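Local coordinates for transcriptional regulator, LacI family (Lactobacillus brevis, PDB 3JY6), which probably regulates transcription by binding cis-regulatory DNA, as a member of the LacI family, at residues A[206-218]-A[228-240]. Residues are numbered along the deposited sequence; the frame is centred on the assembly and turned at random.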
ATOM      1  N   ILE A 206     -16.875 -19.780   2.031  1.00 28.68           N
ATOM      2  CA  ILE A 206     -16.758 -19.522   0.599  1.00 28.20           C
ATOM      3  C   ILE A 206     -16.207 -20.797  -0.046  1.00 28.94           C
ATOM      4  O   ILE A 206     -15.024 -21.109   0.110  1.00 27.21           O
ATOM      5  CB  ILE A 206     -15.791 -18.335   0.329  1.00 28.44           C
ATOM      6  CG1 ILE A 206     -16.406 -17.030   0.859  1.00 27.71           C
ATOM      7  CG2 ILE A 206     -15.511 -18.213  -1.163  1.00 27.64           C
ATOM      8  CD1 ILE A 206     -15.449 -15.854   0.876  1.00 27.60           C
ATOM      9  N   ASP A 207     -17.060 -21.534  -0.760  1.00 29.65           N
ATOM     10  CA  ASP A 207     -16.635 -22.782  -1.396  1.00 31.03           C
ATOM     11  C   ASP A 207     -16.780 -22.863  -2.913  1.00 32.06           C
ATOM     12  O   ASP A 207     -16.494 -23.908  -3.500  1.00 32.37           O
ATOM     13  CB  ASP A 207     -17.359 -23.990  -0.770  1.00 32.29           C
ATOM     14  CG  ASP A 207     -18.874 -23.890  -0.857  1.00 32.44           C
ATOM     15  OD1 ASP A 207     -19.392 -23.122  -1.692  1.00 31.48           O
ATOM     16  OD2 ASP A 207     -19.549 -24.604  -0.085  1.00 34.71           O
ATOM     17  N   ASN A 208     -17.228 -21.780  -3.546  1.00 31.73           N
ATOM     18  CA  ASN A 208     -17.379 -21.767  -4.998  1.00 31.34           C
ATOM     19  C   ASN A 208     -18.365 -22.791  -5.538  1.00 30.56           C
ATOM     20  O   ASN A 208     -18.203 -23.275  -6.651  1.00 28.97           O
ATOM     21  CB  ASN A 208     -16.017 -21.982  -5.659  1.00 31.08           C
ATOM     22  CG  ASN A 208     -15.316 -20.682  -5.976  1.00 33.26           C
ATOM     23  OD1 ASN A 208     -15.505 -19.671  -5.293  1.00 30.49           O
ATOM     24  ND2 ASN A 208     -14.490 -20.702  -7.018  1.00 35.00           N
ATOM     25  N   GLN A 209     -19.383 -23.117  -4.751  1.00 31.23           N
ATOM     26  CA  GLN A 209     -20.406 -24.073  -5.162  1.00 29.92           C
ATOM     27  C   GLN A 209     -21.761 -23.550  -4.708  1.00 29.41           C
ATOM     28  O   GLN A 209     -22.759 -23.656  -5.425  1.00 28.18           O
ATOM     29  CB  GLN A 209     -20.137 -25.440  -4.535  1.00 32.73           C
ATOM     30  CG  GLN A 209     -18.806 -26.046  -4.955  1.00 34.50           C
ATOM     31  CD  GLN A 209     -18.958 -27.439  -5.506  1.00 37.38           C
ATOM     32  OE1 GLN A 209     -19.376 -28.355  -4.798  1.00 40.90           O
ATOM     33  NE2 GLN A 209     -18.621 -27.611  -6.781  1.00 39.26           N
ATOM     34  N   THR A 210     -21.786 -22.987  -3.506  1.00 25.98           N
ATOM     35  CA  THR A 210     -23.010 -22.424  -2.960  1.00 26.17           C
ATOM     36  C   THR A 210     -22.765 -20.958  -2.577  1.00 23.92           C
ATOM     37  O   THR A 210     -23.683 -20.135  -2.574  1.00 22.24           O
ATOM     38  CB  THR A 210     -23.488 -23.241  -1.736  1.00 26.68           C
ATOM     39  OG1 THR A 210     -24.671 -22.640  -1.198  1.00 32.18           O
ATOM     40  CG2 THR A 210     -22.409 -23.302  -0.666  1.00 26.23           C
ATOM     41  N   VAL A 211     -21.506 -20.645  -2.283  1.00 21.83           N
ATOM     42  CA  VAL A 211     -21.096 -19.293  -1.925  1.00 20.07           C
ATOM     43  C   VAL A 211     -19.750 -18.944  -2.551  1.00 19.32           C
ATOM     44  O   VAL A 211     -18.762 -19.649  -2.348  1.00 18.37           O
ATOM     45  CB  VAL A 211     -20.939 -19.135  -0.407  1.00 21.44           C
ATOM     46  CG1 VAL A 211     -20.506 -17.706  -0.080  1.00 19.61           C
ATOM     47  CG2 VAL A 211     -22.229 -19.488   0.289  1.00 20.36           C
ATOM     48  N   THR A 212     -19.706 -17.861  -3.315  1.00 18.74           N
ATOM     49  CA  THR A 212     -18.452 -17.427  -3.923  1.00 18.85           C
ATOM     50  C   THR A 212     -18.231 -15.957  -3.532  1.00 18.87           C
ATOM     51  O   THR A 212     -18.990 -15.406  -2.742  1.00 18.57           O
ATOM     52  CB  THR A 212     -18.476 -17.594  -5.475  1.00 17.06           C
ATOM     53  OG1 THR A 212     -17.150 -17.425  -5.984  1.00 17.01           O
ATOM     54  CG2 THR A 212     -19.384 -16.567  -6.124  1.00 18.97           C
ATOM     55  N   ALA A 213     -17.196 -15.318  -4.058  1.00 17.95           N
ATOM     56  CA  ALA A 213     -16.964 -13.922  -3.701  1.00 17.57           C
ATOM     57  C   ALA A 213     -16.170 -13.191  -4.754  1.00 18.78           C
ATOM     58  O   ALA A 213     -15.337 -13.777  -5.432  1.00 19.83           O
ATOM     59  CB  ALA A 213     -16.242 -13.828  -2.365  1.00 19.02           C
ATOM     60  N   THR A 214     -16.422 -11.892  -4.864  1.00 18.42           N
ATOM     61  CA  THR A 214     -15.748 -11.058  -5.831  1.00 18.01           C
ATOM     62  C   THR A 214     -15.723  -9.641  -5.275  1.00 17.45           C
ATOM     63  O   THR A 214     -16.126  -9.400  -4.137  1.00 13.22           O
ATOM     64  CB  THR A 214     -16.530 -11.051  -7.147  1.00 20.21           C
ATOM     65  OG1 THR A 214     -15.810 -10.309  -8.146  1.00 19.17           O
ATOM     66  CG2 THR A 214     -17.905 -10.423  -6.920  1.00 21.41           C
ATOM     67  N   GLY A 215     -15.275  -8.708  -6.102  1.00 16.53           N
ATOM     68  CA  GLY A 215     -15.224  -7.323  -5.690  1.00 16.97           C
ATOM     69  C   GLY A 215     -14.229  -6.533  -6.516  1.00 17.78           C
ATOM     70  O   GLY A 215     -13.575  -7.078  -7.414  1.00 14.79           O
ATOM     71  N   PHE A 216     -14.133  -5.240  -6.215  1.00 17.60           N
ATOM     72  CA  PHE A 216     -13.187  -4.358  -6.888  1.00 18.70           C
ATOM     73  C   PHE A 216     -11.915  -4.451  -6.059  1.00 19.18           C
ATOM     74  O   PHE A 216     -11.896  -4.040  -4.896  1.00 19.29           O
ATOM     75  CB  PHE A 216     -13.722  -2.927  -6.902  1.00 18.22           C
ATOM     76  CG  PHE A 216     -14.896  -2.732  -7.818  1.00 19.20           C
ATOM     77  CD1 PHE A 216     -14.734  -2.099  -9.047  1.00 18.02           C
ATOM     78  CD2 PHE A 216     -16.164  -3.192  -7.457  1.00 17.91           C
ATOM     79  CE1 PHE A 216     -15.819  -1.923  -9.909  1.00 18.54           C
ATOM     80  CE2 PHE A 216     -17.247  -3.021  -8.309  1.00 17.32           C
ATOM     81  CZ  PHE A 216     -17.077  -2.385  -9.538  1.00 16.89           C
ATOM     82  N   ALA A 217     -10.866  -5.013  -6.656  1.00 20.33           N
ATOM     83  CA  ALA A 217      -9.589  -5.199  -5.986  1.00 22.00           C
ATOM     84  C   ALA A 217      -8.487  -5.345  -7.025  1.00 24.24           C
ATOM     85  O   ALA A 217      -8.667  -6.027  -8.025  1.00 23.44           O
ATOM     86  CB  ALA A 217      -9.645  -6.450  -5.117  1.00 25.07           C
ATOM     87  N   ASP A 218      -7.342  -4.714  -6.785  1.00 26.17           N
ATOM     88  CA  ASP A 218      -6.240  -4.793  -7.735  1.00 28.73           C
ATOM     89  C   ASP A 218      -4.999  -5.512  -7.201  1.00 30.66           C
ATOM     90  O   ASP A 218      -4.135  -5.922  -7.977  1.00 29.52           O
ATOM     91  CB  ASP A 218      -5.888  -3.386  -8.229  1.00 29.41           C
ATOM     92  CG  ASP A 218      -7.018  -2.755  -9.040  1.00 33.15           C
ATOM     93  OD1 ASP A 218      -7.225  -3.172 -10.206  1.00 35.02           O
ATOM     94  OD2 ASP A 218      -7.712  -1.854  -8.511  1.00 32.40           O
ATOM     95  N   LYS A 228      -8.793 -19.858  -6.106  1.00 41.91           N
ATOM     96  CA  LYS A 228      -9.011 -18.826  -7.205  1.00 38.05           C
ATOM     97  C   LYS A 228     -10.347 -18.040  -7.439  1.00 36.39           C
ATOM     98  O   LYS A 228     -11.454 -18.309  -8.115  1.00 34.97           O
ATOM     99  CB  LYS A 228      -8.215 -18.917  -8.504  1.00 37.82           C
ATOM    100  CG  LYS A 228      -8.510 -17.706  -9.298  1.00 38.35           C
ATOM    101  CD  LYS A 228      -7.188 -17.279  -9.801  1.00 39.41           C
ATOM    102  CE  LYS A 228      -7.227 -17.339 -11.294  1.00 40.79           C
ATOM    103  NZ  LYS A 228      -6.652 -18.627 -11.789  1.00 41.35           N
ATOM    104  N   LEU A 229     -10.312 -16.913  -6.850  1.00 33.33           N
ATOM    105  CA  LEU A 229     -11.439 -15.962  -6.968  1.00 31.16           C
ATOM    106  C   LEU A 229     -11.425 -15.109  -8.188  1.00 30.20           C
ATOM    107  O   LEU A 229     -10.409 -14.901  -8.849  1.00 30.56           O
ATOM    108  CB  LEU A 229     -11.638 -15.035  -5.732  1.00 31.50           C
ATOM    109  CG  LEU A 229     -12.049 -15.976  -4.584  1.00 31.07           C
ATOM    110  CD1 LEU A 229     -11.955 -15.156  -3.328  1.00 32.72           C
ATOM    111  CD2 LEU A 229     -13.444 -16.604  -4.789  1.00 31.60           C
ATOM    112  N   THR A 230     -12.621 -14.719  -8.578  1.00 26.83           N
ATOM    113  CA  THR A 230     -12.719 -13.912  -9.775  1.00 25.52           C
ATOM    114  C   THR A 230     -12.945 -12.472  -9.361  1.00 24.63           C
ATOM    115  O   THR A 230     -13.960 -12.145  -8.723  1.00 24.53           O
ATOM    116  CB  THR A 230     -13.839 -14.429 -10.688  1.00 26.41           C
ATOM    117  OG1 THR A 230     -13.272 -15.311 -11.703  1.00 30.59           O
ATOM    118  CG2 THR A 230     -14.608 -13.225 -11.311  1.00 29.72           C
ATOM    119  N   LEU A 231     -12.012 -11.592  -9.714  1.00 21.74           N
ATOM    120  CA  LEU A 231     -12.145 -10.185  -9.317  1.00 20.96           C
ATOM    121  C   LEU A 231     -12.170  -9.108 -10.394  1.00 21.33           C
ATOM    122  O   LEU A 231     -11.794  -9.330 -11.550  1.00 19.93           O
ATOM    123  CB  LEU A 231     -11.025  -9.839  -8.340  1.00 21.19           C
ATOM    124  CG  LEU A 231     -10.755 -10.901  -7.227  1.00 22.66           C
ATOM    125  CD1 LEU A 231      -9.338 -10.626  -6.689  1.00 22.30           C
ATOM    126  CD2 LEU A 231     -11.868 -10.877  -6.113  1.00 21.13           C
ATOM    127  N   ILE A 232     -12.620  -7.916 -10.005  1.00 20.65           N
ATOM    128  CA  ILE A 232     -12.681  -6.798 -10.944  1.00 21.06           C
ATOM    129  C   ILE A 232     -11.541  -5.818 -10.688  1.00 20.60           C
ATOM    130  O   ILE A 232     -11.404  -5.288  -9.587  1.00 19.28           O
ATOM    131  CB  ILE A 232     -14.001  -6.024 -10.841  1.00 22.24           C
ATOM    132  CG1 ILE A 232     -15.179  -6.984 -10.941  1.00 23.72           C
ATOM    133  CG2 ILE A 232     -14.086  -5.019 -12.003  1.00 22.21           C
ATOM    134  CD1 ILE A 232     -16.468  -6.406 -10.378  1.00 27.47           C
ATOM    135  N   THR A 233     -10.714  -5.582 -11.700  1.00 19.32           N
ATOM    136  CA  THR A 233      -9.591  -4.671 -11.524  1.00 20.80           C
ATOM    137  C   THR A 233      -9.872  -3.365 -12.226  1.00 19.27           C
ATOM    138  O   THR A 233     -10.398  -3.362 -13.333  1.00 17.53           O
ATOM    139  CB  THR A 233      -8.270  -5.241 -12.097  1.00 23.87           C
ATOM    140  OG1 THR A 233      -8.365  -5.340 -13.525  1.00 26.30           O
ATOM    141  CG2 THR A 233      -7.995  -6.628 -11.528  1.00 26.36           C
ATOM    142  N   GLN A 234      -9.531  -2.259 -11.571  1.00 18.64           N
ATOM    143  CA  GLN A 234      -9.724  -0.935 -12.158  1.00 18.99           C
ATOM    144  C   GLN A 234      -8.558  -0.441 -13.013  1.00 18.34           C
ATOM    145  O   GLN A 234      -8.706   0.561 -13.702  1.00 17.29           O
ATOM    146  CB  GLN A 234      -9.982   0.095 -11.067  1.00 19.26           C
ATOM    147  CG  GLN A 234     -11.429   0.278 -10.713  1.00 18.64           C
ATOM    148  CD  GLN A 234     -11.598   1.270  -9.588  1.00 18.46           C
ATOM    149  OE1 GLN A 234     -11.415   0.942  -8.407  1.00 16.47           O
ATOM    150  NE2 GLN A 234     -11.931   2.504  -9.945  1.00 16.19           N
ATOM    151  N   ASN A 235      -7.416  -1.137 -12.976  1.00 18.30           N
ATOM    152  CA  ASN A 235      -6.236  -0.732 -13.750  1.00 18.77           C
ATOM    153  C   ASN A 235      -5.744   0.631 -13.227  1.00 17.46           C
ATOM    154  O   ASN A 235      -5.561   1.560 -14.004  1.00 17.32           O
ATOM    155  CB  ASN A 235      -6.594  -0.557 -15.238  1.00 21.44           C
ATOM    156  CG  ASN A 235      -6.715  -1.871 -15.988  1.00 27.70           C
ATOM    157  OD1 ASN A 235      -7.488  -1.986 -16.953  1.00 30.06           O
ATOM    158  ND2 ASN A 235      -5.936  -2.860 -15.575  1.00 29.41           N
ATOM    159  N   PRO A 236      -5.526   0.763 -11.914  1.00 16.62           N
ATOM    160  CA  PRO A 236      -5.065   2.039 -11.348  1.00 17.49           C
ATOM    161  C   PRO A 236      -3.808   2.651 -11.973  1.00 17.12           C
ATOM    162  O   PRO A 236      -3.708   3.875 -12.106  1.00 14.12           O
ATOM    163  CB  PRO A 236      -4.888   1.720  -9.863  1.00 18.62           C
ATOM    164  CG  PRO A 236      -4.602   0.238  -9.865  1.00 20.96           C
ATOM    165  CD  PRO A 236      -5.579  -0.282 -10.881  1.00 16.57           C
ATOM    166  N   PHE A 237      -2.850   1.812 -12.351  1.00 17.47           N
ATOM    167  CA  PHE A 237      -1.635   2.327 -12.971  1.00 18.51           C
ATOM    168  C   PHE A 237      -2.043   3.019 -14.271  1.00 18.63           C
ATOM    169  O   PHE A 237      -1.576   4.121 -14.582  1.00 18.82           O
ATOM    170  CB  PHE A 237      -0.651   1.191 -13.301  1.00 18.51           C
ATOM    171  CG  PHE A 237       0.674   1.673 -13.854  1.00 15.10           C
ATOM    172  CD1 PHE A 237       1.754   1.927 -13.006  1.00 17.24           C
ATOM    173  CD2 PHE A 237       0.834   1.891 -15.228  1.00 17.48           C
ATOM    174  CE1 PHE A 237       2.996   2.395 -13.523  1.00 17.42           C
ATOM    175  CE2 PHE A 237       2.059   2.358 -15.759  1.00 13.55           C
ATOM    176  CZ  PHE A 237       3.139   2.609 -14.902  1.00 15.18           C
ATOM    177  N   LEU A 238      -2.928   2.367 -15.017  1.00 16.16           N
ATOM    178  CA  LEU A 238      -3.392   2.905 -16.288  1.00 18.00           C
ATOM    179  C   LEU A 238      -4.207   4.171 -16.095  1.00 16.07           C
ATOM    180  O   LEU A 238      -4.094   5.111 -16.878  1.00 17.59           O
ATOM    181  CB  LEU A 238      -4.220   1.858 -17.036  1.00 19.00           C
ATOM    182  CG  LEU A 238      -4.695   2.260 -18.429  1.00 20.80           C
ATOM    183  CD1 LEU A 238      -3.498   2.468 -19.333  1.00 20.55           C
ATOM    184  CD2 LEU A 238      -5.597   1.178 -18.989  1.00 23.96           C
ATOM    185  N   MET A 239      -5.041   4.197 -15.063  1.00 14.72           N
ATOM    186  CA  MET A 239      -5.849   5.382 -14.785  1.00 12.55           C
ATOM    187  C   MET A 239      -4.896   6.531 -14.413  1.00 11.87           C
ATOM    188  O   MET A 239      -5.074   7.677 -14.840  1.00 11.00           O
ATOM    189  CB  MET A 239      -6.834   5.096 -13.636  1.00 11.29           C
ATOM    190  CG  MET A 239      -8.007   4.148 -13.980  1.00  8.77           C
ATOM    191  SD  MET A 239      -9.148   3.861 -12.580  1.00  4.52           S
ATOM    192  CE  MET A 239     -10.204   5.272 -12.692  1.00 10.96           C
ATOM    193  N   GLY A 240      -3.861   6.197 -13.647  1.00 11.31           N
ATOM    194  CA  GLY A 240      -2.882   7.195 -13.237  1.00 12.92           C
ATOM    195  C   GLY A 240      -2.065   7.715 -14.412  1.00 13.81           C
ATOM    196  O   GLY A 240      -1.780   8.913 -14.513  1.00 12.02           O
TER
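First torsions bring Phe216 and Ile232 together: in each, the branch that leads to the contact stands anti to its own carbonyl carbon (chi1 -52° for Ile232 CG1). Ile232 CD1 thereby lies over one face of the ring, 4.2 Å from the Phe216 centroid and 18° off the normal, a CH-pi contact. Thr214 has its hydroxyl trans to the backbone N, where OG1 donates to Thr230 O at 2.7 Å. Strands 211-215 and 231-233 run parallel, their axes 7° apart, and just past the first a single bridge forms: Ile232 N donates to Gly215 O at 2.9 Å, and Ala217 N to Ile232 O at 3.0 Å. Strand 231-233 thus flanks strand 211-215, the edge of one parallel sheet in the two-lobed periplasmic-binding-protein fold, and leads into helix 236-251 of the other lobe, one of the interlobe crossovers of this fold. At this exit Asp218 OD1 accepts two weak bonds, from Gln234 N at 2.8 Å, markedly bent, and Asn235 N at 3.4 Å, while Pro236 CD sits 3.4 Å from Asp218 CG. Replacing Asp218 with alanine would probably leave both amides without this acceptor and the proline ring less closely packed. The side chain of Gln234 turns to partners outside the segments, NE2 bonding Asp92 OD1 and Thr105 OG1.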